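PDB 2QDE: mandelate racemase/muconate lactonizing enzyme family protein from Azoarcus sp., which belongs to the enolase superfamily and binds a metal ion, here barium, at the C-terminal end of its barrel strands. Local coordinates for residues Leu217-Pro223 and Thr241-Glu247; Ala264-Lys270 and Leu292-Cys298. One frame throughout, in Å; residues are numbered along the deposited sequence.

Contact 1: Leu217-Pro223 and Thr241-Glu247; sequences LSKIEQP and TPIYADE. With BA (barium ion), chain I.
Thr241, the first residue of 241-247, lays its CG2 methyl against Ile220 CG1, 3.7 Å away, where two neighbouring parallel strands of the enolase-type barrel, joined through helix 229-236, come together. Pro242 follows: its ring packs on the carbonyl oxygen of Ser218, and its own O accepts a hydrogen bond from Ile220 N at 2.9 Å. Ile243 sends CD1 to Ile220 CB and CG2 to Pro223 CD, on the side of the sheet covered by helix 229-236. Tyr244 turns to the other side, the barrel interior. Lys219 CG sits between the backbone N and the carbonyl carbon (chi1 47°), and CD lies over the middle of one Tyr244 ring face. A bend at chi4 brings NZ to an off-centre cation-pi position, and NZ donates to Ser218 OG, which is also hydrogen-bonded to Asp191. The Tyr244 backbone is held at both ends, N to Ile220 O (3.1 Å) and O to Gln222 N (2.8 Å). Asp246 then meets Glu221 at the barium ion, to which Asp195 and Asn197 also bind. Lys273 and Lys165 pair with the second carboxylate oxygens of Asp246 and Glu221, respectively. The two carboxylate planes stand 53° apart, and Asp246 OD2 and Glu221 OE2 reach the barium ion at 2.7 and 2.8 Å.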
loop_
_atom_site.group_PDB
_atom_site.type_symbol
_atom_site.label_atom_id
_atom_site.label_comp_id
_atom_site.label_asym_id
_atom_site.label_seq_id
_atom_site.Cartn_x
_atom_site.Cartn_y
_atom_site.Cartn_z
ATOM N N LEU A 217 15.584 4.356 -28.676
ATOM C CA LEU A 217 15.655 2.902 -28.602
ATOM C C LEU A 217 14.263 2.379 -28.222
ATOM O O LEU A 217 13.562 2.991 -27.410
ATOM C CB LEU A 217 16.685 2.496 -27.545
ATOM C CG LEU A 217 18.113 3.004 -27.791
ATOM C CD1 LEU A 217 18.978 2.776 -26.557
ATOM C CD2 LEU A 217 18.701 2.294 -29.005
ATOM N N SER A 218 13.858 1.257 -28.805
ATOM C CA SER A 218 12.547 0.701 -28.491
ATOM C C SER A 218 12.465 0.243 -27.037
ATOM O O SER A 218 11.378 0.183 -26.461
ATOM C CB SER A 218 12.212 -0.469 -29.423
ATOM O OG SER A 218 13.064 -1.575 -29.191
ATOM N N LYS A 219 13.613 -0.068 -26.438
ATOM C CA LYS A 219 13.644 -0.523 -25.052
ATOM C C LYS A 219 15.063 -0.745 -24.538
ATOM O O LYS A 219 16.020 -0.758 -25.316
ATOM C CB LYS A 219 12.856 -1.835 -24.923
ATOM C CG LYS A 219 13.200 -2.865 -26.009
ATOM C CD LYS A 219 12.340 -4.116 -25.894
ATOM C CE LYS A 219 12.356 -4.939 -27.173
ATOM N NZ LYS A 219 11.683 -4.234 -28.289
ATOM N N ILE A 220 15.182 -0.900 -23.220
ATOM C CA ILE A 220 16.457 -1.183 -22.566
ATOM C C ILE A 220 16.272 -2.523 -21.854
ATOM O O ILE A 220 15.446 -2.636 -20.951
ATOM C CB ILE A 220 16.828 -0.134 -21.491
ATOM C CG1 ILE A 220 16.830 1.277 -22.090
ATOM C CG2 ILE A 220 18.201 -0.463 -20.919
ATOM C CD1 ILE A 220 17.789 1.451 -23.227
ATOM N N GLU A 221 17.026 -3.537 -22.262
ATOM C CA GLU A 221 16.907 -4.852 -21.646
ATOM C C GLU A 221 17.752 -5.024 -20.383
ATOM O O GLU A 221 18.981 -4.880 -20.413
ATOM C CB GLU A 221 17.279 -5.941 -22.652
ATOM C CG GLU A 221 17.038 -7.366 -22.145
ATOM C CD GLU A 221 17.454 -8.425 -23.158
ATOM O OE1 GLU A 221 17.400 -8.130 -24.374
ATOM O OE2 GLU A 221 17.814 -9.555 -22.735
ATOM N N GLN A 222 17.072 -5.336 -19.281
ATOM C CA GLN A 222 17.693 -5.567 -17.976
ATOM C C GLN A 222 18.864 -4.649 -17.623
ATOM O O GLN A 222 20.020 -5.091 -17.569
ATOM C CB GLN A 222 18.168 -7.021 -17.872
ATOM C CG GLN A 222 18.449 -7.466 -16.443
ATOM C CD GLN A 222 17.177 -7.644 -15.632
ATOM O OE1 GLN A 222 17.080 -7.175 -14.496
ATOM N NE2 GLN A 222 16.197 -8.329 -16.210
ATOM N N PRO A 223 18.584 -3.364 -17.365
ATOM C CA PRO A 223 19.661 -2.437 -17.018
ATOM C C PRO A 223 20.256 -2.693 -15.630
ATOM O O PRO A 223 21.461 -2.528 -15.428
ATOM C CB PRO A 223 18.985 -1.067 -17.119
ATOM C CG PRO A 223 17.574 -1.358 -16.758
ATOM C CD PRO A 223 17.293 -2.658 -17.475
ATOM N N THR A 241 12.120 5.647 -21.870
ATOM C CA THR A 241 12.405 4.408 -22.585
ATOM C C THR A 241 11.881 3.171 -21.867
ATOM O O THR A 241 12.123 2.982 -20.677
ATOM C CB THR A 241 13.922 4.252 -22.804
ATOM O OG1 THR A 241 14.459 5.492 -23.278
ATOM C CG2 THR A 241 14.201 3.154 -23.827
ATOM N N PRO A 242 11.160 2.303 -22.593
ATOM C CA PRO A 242 10.611 1.081 -21.998
ATOM C C PRO A 242 11.726 0.244 -21.384
ATOM O O PRO A 242 12.815 0.163 -21.939
ATOM C CB PRO A 242 9.962 0.376 -23.186
ATOM C CG PRO A 242 9.583 1.510 -24.093
ATOM C CD PRO A 242 10.798 2.400 -24.016
ATOM N N ILE A 243 11.444 -0.367 -20.237
ATOM C CA ILE A 243 12.409 -1.201 -19.541
ATOM C C ILE A 243 11.895 -2.643 -19.533
ATOM O O ILE A 243 10.836 -2.920 -18.966
ATOM C CB ILE A 243 12.592 -0.729 -18.081
ATOM C CG1 ILE A 243 12.979 0.756 -18.046
ATOM C CG2 ILE A 243 13.626 -1.592 -17.378
ATOM C CD1 ILE A 243 14.287 1.080 -18.744
ATOM N N TYR A 244 12.642 -3.549 -20.164
ATOM C CA TYR A 244 12.268 -4.964 -20.230
ATOM C C TYR A 244 13.090 -5.800 -19.251
ATOM O O TYR A 244 14.244 -5.478 -18.969
ATOM C CB TYR A 244 12.477 -5.509 -21.647
ATOM C CG TYR A 244 11.339 -5.225 -22.606
ATOM C CD1 TYR A 244 10.738 -3.964 -22.667
ATOM C CD2 TYR A 244 10.893 -6.209 -23.483
ATOM C CE1 TYR A 244 9.720 -3.694 -23.585
ATOM C CE2 TYR A 244 9.878 -5.951 -24.402
ATOM C CZ TYR A 244 9.298 -4.694 -24.448
ATOM O OH TYR A 244 8.297 -4.450 -25.358
ATOM N N ALA A 245 12.498 -6.883 -18.754
ATOM C CA ALA A 245 13.178 -7.753 -17.806
ATOM C C ALA A 245 13.530 -9.116 -18.400
ATOM O O ALA A 245 12.697 -9.753 -19.043
ATOM C CB ALA A 245 12.308 -7.946 -16.579
ATOM N N ASP A 246 14.769 -9.553 -18.192
ATOM C CA ASP A 246 15.206 -10.862 -18.665
ATOM C C ASP A 246 15.621 -11.638 -17.426
ATOM O O ASP A 246 14.847 -12.433 -16.892
ATOM C CB ASP A 246 16.391 -10.744 -19.628
ATOM C CG ASP A 246 16.949 -12.101 -20.047
ATOM O OD1 ASP A 246 16.404 -13.151 -19.632
ATOM O OD2 ASP A 246 17.944 -12.114 -20.802
ATOM N N GLU A 247 16.837 -11.374 -16.958
ATOM C CA GLU A 247 17.352 -12.036 -15.775
ATOM C C GLU A 247 16.385 -11.958 -14.593
ATOM O O GLU A 247 16.268 -12.911 -13.831
ATOM C CB GLU A 247 18.714 -11.447 -15.381
ATOM C CG GLU A 247 19.864 -11.890 -16.281
ATOM C CD GLU A 247 20.053 -11.013 -17.513
ATOM O OE1 GLU A 247 19.070 -10.411 -18.000
ATOM O OE2 GLU A 247 21.202 -10.936 -17.998
HETATM BA BA BA I . 20.000 -10.504 -21.289
#

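Contact 2: Ala264-Lys270 and Leu292-Cys298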
loop_
_atom_site.group_PDB
_atom_site.type_symbol
_atom_site.label_atom_id
_atom_site.label_comp_id
_atom_site.label_asym_id
_atom_site.label_seq_id
_atom_site.Cartn_x
_atom_site.Cartn_y
_atom_site.Cartn_z
ATOM N N ALA A 264 8.512 -3.727 -15.062
ATOM C CA ALA A 264 8.839 -3.941 -16.466
ATOM C C ALA A 264 7.754 -3.581 -17.463
ATOM O O ALA A 264 6.568 -3.639 -17.156
ATOM C CB ALA A 264 9.264 -5.398 -16.676
ATOM N N ASP A 265 8.188 -3.231 -18.671
ATOM C CA ASP A 265 7.297 -2.873 -19.772
ATOM C C ASP A 265 7.242 -4.017 -20.786
ATOM O O ASP A 265 6.473 -3.980 -21.746
ATOM C CB ASP A 265 7.806 -1.608 -20.459
ATOM C CG ASP A 265 7.770 -0.400 -19.544
ATOM O OD1 ASP A 265 6.657 -0.036 -19.110
ATOM O OD2 ASP A 265 8.848 0.177 -19.258
ATOM N N GLY A 266 8.068 -5.033 -20.556
ATOM C CA GLY A 266 8.134 -6.177 -21.451
ATOM C C GLY A 266 9.022 -7.240 -20.835
ATOM O O GLY A 266 9.712 -6.967 -19.852
ATOM N N LEU A 267 9.034 -8.438 -21.418
ATOM C CA LEU A 267 9.820 -9.539 -20.856
ATOM C C LEU A 267 10.573 -10.366 -21.899
ATOM O O LEU A 267 10.167 -10.430 -23.055
ATOM C CB LEU A 267 8.882 -10.482 -20.094
ATOM C CG LEU A 267 7.868 -9.901 -19.101
ATOM C CD1 LEU A 267 6.757 -10.923 -18.854
ATOM C CD2 LEU A 267 8.558 -9.522 -17.806
ATOM N N MET A 268 11.673 -10.989 -21.481
ATOM C CA MET A 268 12.436 -11.870 -22.364
ATOM C C MET A 268 12.432 -13.230 -21.679
ATOM O O MET A 268 12.478 -13.315 -20.451
ATOM C CB MET A 268 13.902 -11.443 -22.540
ATOM C CG MET A 268 14.280 -10.065 -22.064
ATOM S SD MET A 268 13.477 -8.732 -22.936
ATOM C CE MET A 268 13.593 -9.299 -24.598
ATOM N N ILE A 269 12.379 -14.295 -22.463
ATOM C CA ILE A 269 12.400 -15.625 -21.885
ATOM C C ILE A 269 13.419 -16.504 -22.606
ATOM O O ILE A 269 13.809 -16.217 -23.733
ATOM C CB ILE A 269 11.007 -16.293 -21.995
ATOM C CG1 ILE A 269 10.985 -17.615 -21.219
ATOM C CG2 ILE A 269 10.671 -16.556 -23.458
ATOM C CD1 ILE A 269 9.654 -18.341 -21.280
ATOM N N LYS A 270 13.875 -17.549 -21.923
ATOM C CA LYS A 270 14.773 -18.547 -22.508
ATOM C C LYS A 270 14.250 -19.845 -21.921
ATOM O O LYS A 270 13.983 -19.917 -20.721
ATOM C CB LYS A 270 16.242 -18.342 -22.105
ATOM C CG LYS A 270 16.936 -17.185 -22.813
ATOM C CD LYS A 270 18.447 -17.269 -22.653
ATOM C CE LYS A 270 19.159 -16.089 -23.312
ATOM N NZ LYS A 270 18.792 -14.800 -22.683
ATOM N N LEU A 292 1.889 -8.530 -21.233
ATOM C CA LEU A 292 3.207 -8.038 -21.628
ATOM C C LEU A 292 3.806 -8.831 -22.792
ATOM O O LEU A 292 3.558 -10.024 -22.935
ATOM C CB LEU A 292 4.182 -8.121 -20.447
ATOM C CG LEU A 292 3.965 -7.202 -19.245
ATOM C CD1 LEU A 292 5.049 -7.449 -18.205
ATOM C CD2 LEU A 292 3.999 -5.759 -19.716
ATOM N N PRO A 293 4.616 -8.170 -23.631
ATOM C CA PRO A 293 5.243 -8.852 -24.769
ATOM C C PRO A 293 6.368 -9.762 -24.265
ATOM O O PRO A 293 6.950 -9.510 -23.212
ATOM C CB PRO A 293 5.769 -7.697 -25.615
ATOM C CG PRO A 293 6.131 -6.667 -24.567
ATOM C CD PRO A 293 4.936 -6.732 -23.632
ATOM N N VAL A 294 6.666 -10.818 -25.017
ATOM C CA VAL A 294 7.718 -11.757 -24.636
ATOM C C VAL A 294 8.593 -12.108 -25.837
ATOM O O VAL A 294 8.096 -12.547 -26.873
ATOM C CB VAL A 294 7.128 -13.077 -24.065
ATOM C CG1 VAL A 294 8.259 -14.039 -23.681
ATOM C CG2 VAL A 294 6.249 -12.782 -22.857
ATOM N N ILE A 295 9.895 -11.900 -25.687
ATOM C CA ILE A 295 10.859 -12.211 -26.736
ATOM C C ILE A 295 11.750 -13.354 -26.238
ATOM O O ILE A 295 12.479 -13.193 -25.263
ATOM C CB ILE A 295 11.744 -10.986 -27.050
ATOM C CG1 ILE A 295 10.870 -9.823 -27.519
ATOM C CG2 ILE A 295 12.769 -11.338 -28.119
ATOM C CD1 ILE A 295 11.653 -8.558 -27.773
ATOM N N CYS A 296 11.691 -14.502 -26.907
ATOM C CA CYS A 296 12.493 -15.647 -26.495
ATOM C C CYS A 296 13.892 -15.652 -27.102
ATOM O O CYS A 296 14.064 -15.525 -28.318
ATOM C CB CYS A 296 11.792 -16.961 -26.855
ATOM S SG CYS A 296 12.691 -18.458 -26.311
ATOM N N GLY A 297 14.887 -15.804 -26.237
ATOM C CA GLY A 297 16.262 -15.843 -26.685
ATOM C C GLY A 297 16.726 -17.287 -26.749
ATOM O O GLY A 297 15.942 -18.191 -27.040
ATOM N N CYS A 298 18.001 -17.512 -26.473
ATOM C CA CYS A 298 18.541 -18.858 -26.498
ATOM C C CYS A 298 19.876 -18.872 -25.785
ATOM O O CYS A 298 20.430 -17.821 -25.468
ATOM C CB CYS A 298 18.754 -19.322 -27.942
ATOM S SG CYS A 298 20.146 -18.501 -28.776
#
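Met268 and Ile295 lie side by side and point the same way, into the barrel. Met268 is folded back at chi2 and chi3 (-64° and -43°), which brings its terminal CE to Ile295 CB at 3.5 Å and also near CD1. On the reverse side of the sheet, toward helix 277-290, Leu267 crosses Leu292 at about a right angle, its CG 3.8 Å from Leu292 CD1. Ile269 meets Val294 obliquely. With CG1 anti to the backbone N (chi1 -172°), Ile269 CG2 falls between the backbone N and the carbonyl carbon and touches both Val294 CG1 and Cys296 CB; the Val294 contact, at 3.5 Å, is tight. Trp283 of helix 277-290 covers Leu267, Ile269 and Val294. Between these two layers the backbones form a parallel ladder: Leu267 N bonds to Pro293 O, Ile295 N to Leu267 O, Ile269 N to Ile295 O, and Gly297 N to Ile269 O at 2.8 Å. At the strand ends the Lys270 chain runs past Gly297 to Cys298, and its side chain, at its nearest atom, is about 5 Å from the barium ion. Helix-covered outer side chains and a metal at the C-terminal strand ends are characteristic of the enolase-superfamily TIM-like barrel.

In the fold
Along the chain the contacts come in series, neither nested nor crossed. After strand 220-221, the chain passes through helix 229-236 and returns as strand 243-245, where contact 1 closes the beta-alpha-beta unit of these three elements. Helix 252-261 then leads to strand 266-269, and helices 271-274 and 277-290 intervene before contact 2 closes a second, separate loop at strand 294-296. Strands 243-245 and 266-269 are neighbours, so the two contacts join into one run of four parallel barrel strands; the centres of the two contacts lie about 10 Å apart. Probable hydrogen bonds from Asp265 N to Ile243 O and from Met268 N to Ala245 O make the seam, and Tyr244 and Asp246 pack across it. Both contacts also touch the second subunit.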